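Local coordinates for protein phthiocerol synthesis polyketide synthase type I PpsC (Mycobacterium tuberculosis, PDB 7AHB) that probably loads the extender unit, through its acyltransferase domain, onto the acyl carrier protein during polyketide chain extension in phthiocerol synthesis, at residues I200-R205 with T324-D329; P72-A77 with Q117-A122; R165-L170 with D245-A250. All blocks are in the same frame, centred on the assembly; numbering follows the deposited sequence.

In the fold
Contact 1 joins the two subdomains of the acyltransferase domain: 200-205 runs from the edge strand of the four-stranded antiparallel sheet into a loop, while 324-329 opens a helix beside the five-stranded parallel sheet. Four of its six touching residues are buried, yet its chemistry is polar, with waters and a thiocyanate ion. Contacts 2 and 3 have no hydrogen bonds across them. Contact 2, partly buried, is an alanine-lined helix pair across the chain's centre from contact 1; contact 3, at the surface, packs leucine, methionine and alanine between helix 153-167 and the region of helix 248-254. Centres are about 27 to 30 Å apart; helix 106-126 supplies half of contact 2 and touches contact 3.

Contact 1: I200-R205 with T324-D329; sequences IYASPR and THSISD. With SCN (thiocyanate ion), chain N.
Asp-329, which has the largest surface buried here, meets Ser-203 and Arg-205 with its CB, CB to CB 4.1 Å in the case of Ser-203. Its backbone oxygen serves Arg-205: NH1 approaches Asp-329 O at 3.0 Å, within the guanidinium plane, but the N-H...O angle of 134° makes this a weak bond. The bend in the arginine chain at chi3 (-78°) turns the guanidinium back over Pro-204, whose CB lies over the rim of one face. Guanidinium and carboxylate planes stand 84° apart, and NE remains 4.3 Å from Asp-329 OD2, so the charges are near without forming a salt bridge.

The carboxylate is instead linked to Ser-203 through a water that donates to Asp-329 OD2 at 2.6 Å and accepts from Ser-203 OG at 2.7 Å. Ser-203 OG is also the acceptor of an ST turn, receiving Arg-205 N, which ties Arg-205 back to Ser-203 in the loop beyond the strand. Strand 197-201 edges the antiparallel sheet of the small, ferredoxin-like subdomain, and helix 324-334 flanks the parallel sheet of the larger subdomain, so the contact spans the two lobes of the acyltransferase fold.

Ser-326 faces the same loop one helical turn earlier. Its hydroxyl donates to the nitrogen of a thiocyanate, probably from the crystallisation liquor, OG to N 2.6 Å, while Ala-202 CB lies 3.6 Å from the carbon of that ion. A second water donates to Ala-202 O and, weakly, to Ser-326 O. Gln-206 OE1 lies within weak hydrogen-bonding distance of the same hydroxyl and would probably compete for its proton.

Contact 2: P72-A77 with Q117-A122; sequences PAFAAA and QLALTA
Helices 72-77 and 117-122 run at 145° between their N-to-C directions, nearer antiparallel than parallel, and their axes approach to 7.9 Å. This closeness rests on alanines: the CA atoms of Ala-77 and Ala-119 are 5.0 Å apart, and Ala-77 CB touches Ala-119 CA itself at 3.6 Å. The same methyl lies 3.8 Å from Ala-122 CB, so it fits between two residues of the facing helix. At the other end of the segment Ala-73 CB rests on the backbone oxygen of Ala-122. Phe-74 buries about as much surface as Ala-119. Its CG is anti to the backbone N (chi1 -179°), which carries the ring along the interface until CE1 reaches Ala-119 CB at 3.5 Å. Leu-120 lies side by side with the phenylalanine, pointing the same way, and its CD2 is 4.1 Å from Phe-74 CE1. Beyond the pair, Leu-67 of helix 65-70 touches both Phe-74 and Leu-120. Ala-73 and Glu-71 form a sodium site at this end, while helix 141-147 packs against Leu-118 and Thr-121, and Thr-121 OG1 hydrogen-bonds Tyr-53 OH on strand 49-53 of the parallel sheet.

Contact 3: R165-L170 with D245-A250; sequences RLMAPL and DALQPA
Leu-166 and Leu-247 mark the closest backbone approach, 6.6 Å between their CA atoms, where helix 153-167 faces the region of Leu-247 next to helix 248-254. Both segments contain 3-10 geometry, at 168-170, where Leu-170 N bonds to Met-167 O at 2.9 Å, and at 245-246, where Gln-248 N bonds to Asp-245 O.

No hydrogen bond crosses the interface, and the contact is made by aliphatic groups meeting round Leu-247, the residue with the most buried surface. Its CG is anti to the carbonyl carbon (chi1 -58°), which projects both methyls onto the opposing segment. CD1 meets three residues: Met-167 CG at 3.6 Å, Leu-170 CD1 at 4.0 Å and Leu-166 CB at 4.2 Å. These approaches differ in kind, since the methionine chain crosses the leucine at about a right angle, whereas Leu-170 comes tip to tip. CD2 rests on Leu-166 O at 3.5 Å, an oxygen that CD1 also approaches. One turn further along, Ala-250 CB sits against the fork of Leu-166, 3.8 Å from CD1 and 3.9 Å from CD2, so Leu-166 is used at its base by one residue and at its branches by another.

Met-167 also packs on Met-139, inside a GxSxG sequence that fits the acyltransferase nucleophile elbow, so the contact probably lies near the active site. A salt bridge from Arg-165 NH1 to Glu-254 OE2 ties the same two helices beside this apolar patch. Met-294 of helix 287-295 touches both Met-167 and Leu-247, and Met-167 reaches Gln-110 of helix 106-126, while Leu-170 meets Val-237 and Met-244 in the adjoining loops.

Contact 1: I200-R205 with T324-D329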
loop_
_atom_site.group_PDB
_atom_site.type_symbol
_atom_site.label_atom_id
_atom_site.label_comp_id
_atom_site.label_asym_id
_atom_site.label_seq_id
_atom_site.Cartn_x
_atom_site.Cartn_y
_atom_site.Cartn_z
ATOM N N ILE A 200 -7.129 9.818 3.123
ATOM C CA ILE A 200 -6.596 9.421 1.825
ATOM C C ILE A 200 -7.371 10.145 0.740
ATOM O O ILE A 200 -8.601 10.050 0.682
ATOM C CB ILE A 200 -6.667 7.898 1.591
ATOM C CG1 ILE A 200 -5.910 7.159 2.706
ATOM C CG2 ILE A 200 -6.086 7.537 0.211
ATOM C CD1 ILE A 200 -5.881 5.639 2.534
ATOM N N TYR A 201 -6.650 10.852 -0.133
ATOM C CA TYR A 201 -7.227 11.326 -1.393
ATOM C C TYR A 201 -7.185 10.131 -2.337
ATOM O O TYR A 201 -6.148 9.862 -2.960
ATOM C CB TYR A 201 -6.439 12.499 -1.959
ATOM C CG TYR A 201 -6.342 13.721 -1.072
ATOM C CD1 TYR A 201 -7.289 14.721 -1.134
ATOM C CD2 TYR A 201 -5.288 13.871 -0.189
ATOM C CE1 TYR A 201 -7.194 15.850 -0.329
ATOM C CE2 TYR A 201 -5.170 14.992 0.618
ATOM C CZ TYR A 201 -6.123 15.983 0.539
ATOM O OH TYR A 201 -6.000 17.087 1.334
ATOM N N ALA A 202 -8.295 9.383 -2.427
ATOM C CA ALA A 202 -8.237 8.121 -3.159
ATOM C C ALA A 202 -8.353 8.317 -4.673
ATOM O O ALA A 202 -7.646 7.664 -5.451
ATOM C CB ALA A 202 -9.324 7.174 -2.671
ATOM N N SER A 203 -9.223 9.188 -5.101
ATOM C CA SER A 203 -9.476 9.435 -6.508
ATOM C C SER A 203 -10.264 10.735 -6.598
ATOM O O SER A 203 -10.587 11.335 -5.560
ATOM C CB SER A 203 -10.251 8.289 -7.132
ATOM O OG SER A 203 -11.596 8.316 -6.723
ATOM N N PRO A 204 -10.619 11.189 -7.800
ATOM C CA PRO A 204 -11.489 12.378 -7.890
ATOM C C PRO A 204 -12.865 12.135 -7.320
ATOM O O PRO A 204 -13.595 13.105 -7.069
ATOM C CB PRO A 204 -11.556 12.677 -9.397
ATOM C CG PRO A 204 -10.388 11.927 -10.005
ATOM C CD PRO A 204 -10.191 10.700 -9.127
ATOM N N ARG A 205 -13.244 10.872 -7.098
ATOM C CA ARG A 205 -14.603 10.531 -6.702
ATOM C C ARG A 205 -14.717 9.865 -5.344
ATOM O O ARG A 205 -15.835 9.745 -4.836
ATOM C CB ARG A 205 -15.243 9.601 -7.746
ATOM C CG ARG A 205 -15.939 10.334 -8.870
ATOM C CD ARG A 205 -16.080 9.447 -10.120
ATOM N NE ARG A 205 -14.813 9.359 -10.861
ATOM C CZ ARG A 205 -14.314 10.348 -11.615
ATOM N NH1 ARG A 205 -13.154 10.181 -12.259
ATOM N NH2 ARG A 205 -14.965 11.517 -11.711
ATOM N N THR A 324 -7.404 -0.819 -7.712
ATOM C CA THR A 324 -7.425 -0.747 -9.167
ATOM C C THR A 324 -8.606 0.074 -9.675
ATOM O O THR A 324 -8.481 0.767 -10.694
ATOM C CB THR A 324 -7.424 -2.161 -9.754
ATOM O OG1 THR A 324 -8.463 -2.936 -9.163
ATOM C CG2 THR A 324 -6.079 -2.853 -9.482
ATOM N N HIS A 325 -9.743 0.046 -8.973
ATOM C CA HIS A 325 -10.861 0.891 -9.386
ATOM C C HIS A 325 -10.554 2.374 -9.174
ATOM O O HIS A 325 -10.880 3.209 -10.026
ATOM C CB HIS A 325 -12.131 0.512 -8.626
ATOM C CG HIS A 325 -13.277 1.448 -8.869
ATOM N ND1 HIS A 325 -13.899 1.565 -10.098
ATOM C CD2 HIS A 325 -13.907 2.324 -8.047
ATOM C CE1 HIS A 325 -14.869 2.462 -10.021
ATOM N NE2 HIS A 325 -14.893 2.940 -8.787
ATOM N N SER A 326 -9.950 2.723 -8.036
ATOM C CA SER A 326 -9.563 4.112 -7.792
ATOM C C SER A 326 -8.509 4.571 -8.788
ATOM O O SER A 326 -8.539 5.719 -9.255
ATOM C CB SER A 326 -9.032 4.276 -6.363
ATOM O OG SER A 326 -10.063 4.034 -5.420
ATOM N N ILE A 327 -7.554 3.694 -9.111
ATOM C CA ILE A 327 -6.567 4.023 -10.135
ATOM C C ILE A 327 -7.269 4.357 -11.448
ATOM O O ILE A 327 -7.032 5.401 -12.068
ATOM C CB ILE A 327 -5.566 2.861 -10.302
ATOM C CG1 ILE A 327 -4.691 2.745 -9.053
ATOM C CG2 ILE A 327 -4.707 3.068 -11.549
ATOM C CD1 ILE A 327 -3.877 1.479 -8.976
ATOM N N SER A 328 -8.148 3.468 -11.894
ATOM C CA SER A 328 -8.848 3.714 -13.149
ATOM C C SER A 328 -9.676 4.994 -13.084
ATOM O O SER A 328 -9.720 5.761 -14.056
ATOM C CB SER A 328 -9.733 2.519 -13.490
ATOM O OG SER A 328 -8.928 1.386 -13.796
ATOM N N ASP A 329 -10.345 5.245 -11.953
ATOM C CA ASP A 329 -11.107 6.486 -11.835
ATOM C C ASP A 329 -10.210 7.705 -12.038
ATOM O O ASP A 329 -10.575 8.644 -12.755
ATOM C CB ASP A 329 -11.792 6.564 -10.479
ATOM C CG ASP A 329 -13.056 5.720 -10.420
ATOM O OD1 ASP A 329 -13.504 5.229 -11.491
ATOM O OD2 ASP A 329 -13.587 5.545 -9.304
HETATM S S SCN N . -7.953 4.198 -0.504
HETATM C C SCN N . -8.677 3.718 -2.094
HETATM N N SCN N . -9.130 3.409 -3.088
HETATM O O HOH W 1 -6.018 6.914 -7.915
HETATM O O HOH W 2 -12.543 5.835 -6.901
#

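Contact 2: P72-A77 with Q117-A122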
loop_
_atom_site.group_PDB
_atom_site.type_symbol
_atom_site.label_atom_id
_atom_site.label_comp_id
_atom_site.label_asym_id
_atom_site.label_seq_id
_atom_site.Cartn_x
_atom_site.Cartn_y
_atom_site.Cartn_z
ATOM N N PRO A 72 9.305 -20.602 -7.699
ATOM C CA PRO A 72 10.581 -20.518 -6.964
ATOM C C PRO A 72 11.017 -19.111 -6.619
ATOM O O PRO A 72 11.597 -18.906 -5.543
ATOM C CB PRO A 72 11.586 -21.205 -7.914
ATOM C CG PRO A 72 10.762 -22.156 -8.707
ATOM C CD PRO A 72 9.393 -21.509 -8.869
ATOM N N ALA A 73 10.759 -18.132 -7.486
ATOM C CA ALA A 73 11.147 -16.765 -7.157
ATOM C C ALA A 73 10.412 -16.271 -5.919
ATOM O O ALA A 73 10.981 -15.568 -5.074
ATOM C CB ALA A 73 10.878 -15.844 -8.342
ATOM N N PHE A 74 9.133 -16.613 -5.802
ATOM C CA PHE A 74 8.378 -16.235 -4.616
ATOM C C PHE A 74 8.957 -16.917 -3.387
ATOM O O PHE A 74 9.179 -16.274 -2.355
ATOM C CB PHE A 74 6.902 -16.591 -4.813
ATOM C CG PHE A 74 6.031 -16.229 -3.648
ATOM C CD1 PHE A 74 5.581 -14.926 -3.473
ATOM C CD2 PHE A 74 5.648 -17.184 -2.732
ATOM C CE1 PHE A 74 4.784 -14.588 -2.390
ATOM C CE2 PHE A 74 4.844 -16.844 -1.661
ATOM C CZ PHE A 74 4.418 -15.547 -1.496
ATOM N N ALA A 75 9.236 -18.222 -3.496
ATOM C CA ALA A 75 9.771 -18.989 -2.368
ATOM C C ALA A 75 11.155 -18.503 -1.957
ATOM O O ALA A 75 11.474 -18.481 -0.764
ATOM C CB ALA A 75 9.832 -20.475 -2.721
ATOM N N ALA A 76 11.983 -18.088 -2.925
ATOM C CA ALA A 76 13.306 -17.577 -2.585
ATOM C C ALA A 76 13.194 -16.298 -1.770
ATOM O O ALA A 76 13.894 -16.125 -0.768
ATOM C CB ALA A 76 14.125 -17.334 -3.858
ATOM N N ALA A 77 12.313 -15.392 -2.185
ATOM C CA ALA A 77 12.136 -14.137 -1.459
ATOM C C ALA A 77 11.657 -14.395 -0.029
ATOM O O ALA A 77 12.204 -13.848 0.940
ATOM C CB ALA A 77 11.154 -13.229 -2.214
ATOM N N GLN A 117 4.518 -8.206 -0.120
ATOM C CA GLN A 117 4.743 -7.209 -1.177
ATOM C C GLN A 117 6.114 -7.388 -1.831
ATOM O O GLN A 117 6.248 -7.357 -3.064
ATOM C CB GLN A 117 4.620 -5.795 -0.611
ATOM C CG GLN A 117 3.159 -5.361 -0.360
ATOM C CD GLN A 117 3.064 -4.114 0.459
ATOM O OE1 GLN A 117 3.912 -3.843 1.307
ATOM N NE2 GLN A 117 1.999 -3.356 0.240
ATOM N N LEU A 118 7.150 -7.545 -1.017
ATOM C CA LEU A 118 8.488 -7.757 -1.571
ATOM C C LEU A 118 8.599 -9.099 -2.287
ATOM O O LEU A 118 9.200 -9.183 -3.361
ATOM C CB LEU A 118 9.521 -7.656 -0.461
ATOM C CG LEU A 118 9.523 -6.334 0.266
ATOM C CD1 LEU A 118 10.439 -6.376 1.452
ATOM C CD2 LEU A 118 9.923 -5.194 -0.697
ATOM N N ALA A 119 8.010 -10.164 -1.726
ATOM C CA ALA A 119 8.071 -11.462 -2.397
ATOM C C ALA A 119 7.287 -11.444 -3.709
ATOM O O ALA A 119 7.683 -12.073 -4.695
ATOM C CB ALA A 119 7.551 -12.585 -1.472
ATOM N N LEU A 120 6.155 -10.741 -3.742
ATOM C CA LEU A 120 5.391 -10.674 -4.983
ATOM C C LEU A 120 6.122 -9.837 -6.034
ATOM O O LEU A 120 5.978 -10.085 -7.232
ATOM C CB LEU A 120 3.985 -10.096 -4.723
ATOM C CG LEU A 120 3.012 -11.042 -3.997
ATOM C CD1 LEU A 120 1.745 -10.276 -3.572
ATOM C CD2 LEU A 120 2.643 -12.218 -4.902
ATOM N N THR A 121 6.846 -8.805 -5.601
ATOM C CA THR A 121 7.693 -8.053 -6.522
ATOM C C THR A 121 8.754 -8.956 -7.134
ATOM O O THR A 121 9.039 -8.853 -8.330
ATOM C CB THR A 121 8.339 -6.879 -5.797
ATOM O OG1 THR A 121 7.335 -5.978 -5.263
ATOM C CG2 THR A 121 9.226 -6.055 -6.771
ATOM N N ALA A 122 9.284 -9.897 -6.341
ATOM C CA ALA A 122 10.242 -10.878 -6.848
ATOM C C ALA A 122 9.593 -11.790 -7.871
ATOM O O ALA A 122 10.219 -12.171 -8.872
ATOM C CB ALA A 122 10.803 -11.702 -5.694
#

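Contact 3: R165-L170 with D245-A250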
loop_
_atom_site.group_PDB
_atom_site.type_symbol
_atom_site.label_atom_id
_atom_site.label_comp_id
_atom_site.label_asym_id
_atom_site.label_seq_id
_atom_site.Cartn_x
_atom_site.Cartn_y
_atom_site.Cartn_z
ATOM N N ARG A 165 4.484 -1.532 16.115
ATOM C CA ARG A 165 4.483 -1.700 17.564
ATOM C C ARG A 165 3.967 -0.451 18.267
ATOM O O ARG A 165 3.291 -0.547 19.303
ATOM C CB ARG A 165 5.883 -2.030 18.068
ATOM C CG ARG A 165 5.911 -2.326 19.557
ATOM C CD ARG A 165 7.029 -1.563 20.266
ATOM N NE ARG A 165 8.338 -1.849 19.686
ATOM C CZ ARG A 165 9.120 -0.950 19.092
ATOM N NH1 ARG A 165 8.736 0.316 18.987
ATOM N NH2 ARG A 165 10.294 -1.336 18.582
ATOM N N LEU A 166 4.317 0.727 17.743
ATOM C CA LEU A 166 3.814 1.976 18.295
ATOM C C LEU A 166 2.304 2.124 18.115
ATOM O O LEU A 166 1.647 2.718 18.963
ATOM C CB LEU A 166 4.539 3.162 17.649
ATOM C CG LEU A 166 6.049 3.220 17.930
ATOM C CD1 LEU A 166 6.700 4.398 17.255
ATOM C CD2 LEU A 166 6.282 3.303 19.443
ATOM N N MET A 167 1.751 1.634 17.018
ATOM C CA MET A 167 0.329 1.735 16.769
ATOM C C MET A 167 -0.480 0.656 17.456
ATOM O O MET A 167 -1.663 0.883 17.715
ATOM C CB MET A 167 0.087 1.694 15.256
ATOM C CG MET A 167 0.653 2.908 14.510
ATOM S SD MET A 167 0.594 2.766 12.706
ATOM C CE MET A 167 -1.176 2.752 12.467
ATOM N N ALA A 168 0.123 -0.477 17.779
ATOM C CA ALA A 168 -0.640 -1.584 18.346
ATOM C C ALA A 168 -1.435 -1.216 19.587
ATOM O O ALA A 168 -2.597 -1.651 19.692
ATOM C CB ALA A 168 0.313 -2.738 18.654
ATOM N N PRO A 169 -0.897 -0.469 20.556
ATOM C CA PRO A 169 -1.695 -0.160 21.756
ATOM C C PRO A 169 -2.968 0.611 21.452
ATOM O O PRO A 169 -3.885 0.609 22.280
ATOM C CB PRO A 169 -0.730 0.659 22.627
ATOM C CG PRO A 169 0.643 0.284 22.136
ATOM C CD PRO A 169 0.484 0.045 20.651
ATOM N N LEU A 170 -3.047 1.263 20.289
ATOM C CA LEU A 170 -4.208 2.037 19.873
ATOM C C LEU A 170 -5.318 1.195 19.255
ATOM O O LEU A 170 -6.426 1.717 19.044
ATOM C CB LEU A 170 -3.783 3.103 18.861
ATOM C CG LEU A 170 -2.786 4.116 19.422
ATOM C CD1 LEU A 170 -2.284 5.083 18.331
ATOM C CD2 LEU A 170 -3.458 4.871 20.561
ATOM N N ASP A 245 0.120 12.213 15.899
ATOM C CA ASP A 245 1.090 13.101 16.528
ATOM C C ASP A 245 1.724 12.438 17.740
ATOM O O ASP A 245 2.927 12.569 17.981
ATOM C CB ASP A 245 0.434 14.413 16.969
ATOM C CG ASP A 245 -0.309 15.112 15.839
ATOM O OD1 ASP A 245 0.006 14.850 14.655
ATOM O OD2 ASP A 245 -1.215 15.909 16.160
ATOM N N ALA A 246 0.913 11.730 18.522
ATOM C CA ALA A 246 1.419 11.124 19.746
ATOM C C ALA A 246 2.591 10.193 19.477
ATOM O O ALA A 246 3.447 10.016 20.351
ATOM C CB ALA A 246 0.293 10.372 20.454
ATOM N N LEU A 247 2.653 9.605 18.282
ATOM C CA LEU A 247 3.615 8.552 17.992
ATOM C C LEU A 247 4.874 9.059 17.299
ATOM O O LEU A 247 5.864 8.322 17.221
ATOM C CB LEU A 247 2.981 7.458 17.120
ATOM C CG LEU A 247 1.738 6.761 17.677
ATOM C CD1 LEU A 247 1.323 5.655 16.735
ATOM C CD2 LEU A 247 2.030 6.233 19.080
ATOM N N GLN A 248 4.876 10.284 16.819
ATOM C CA GLN A 248 5.982 10.738 15.985
ATOM C C GLN A 248 7.287 10.854 16.755
ATOM O O GLN A 248 8.335 10.452 16.229
ATOM C CB GLN A 248 5.616 12.065 15.323
ATOM C CG GLN A 248 4.469 11.950 14.316
ATOM C CD GLN A 248 4.165 13.271 13.630
ATOM O OE1 GLN A 248 3.940 14.298 14.286
ATOM N NE2 GLN A 248 4.163 13.253 12.301
ATOM N N PRO A 249 7.284 11.345 17.996
ATOM C CA PRO A 249 8.567 11.407 18.722
ATOM C C PRO A 249 9.201 10.049 18.917
ATOM O O PRO A 249 10.422 9.906 18.767
ATOM C CB PRO A 249 8.196 12.059 20.058
ATOM C CG PRO A 249 6.905 12.846 19.746
ATOM C CD PRO A 249 6.180 11.994 18.737
ATOM N N ALA A 250 8.400 9.034 19.237
ATOM C CA ALA A 250 8.960 7.699 19.419
ATOM C C ALA A 250 9.465 7.148 18.100
ATOM O O ALA A 250 10.507 6.488 18.065
ATOM C CB ALA A 250 7.925 6.753 20.025
#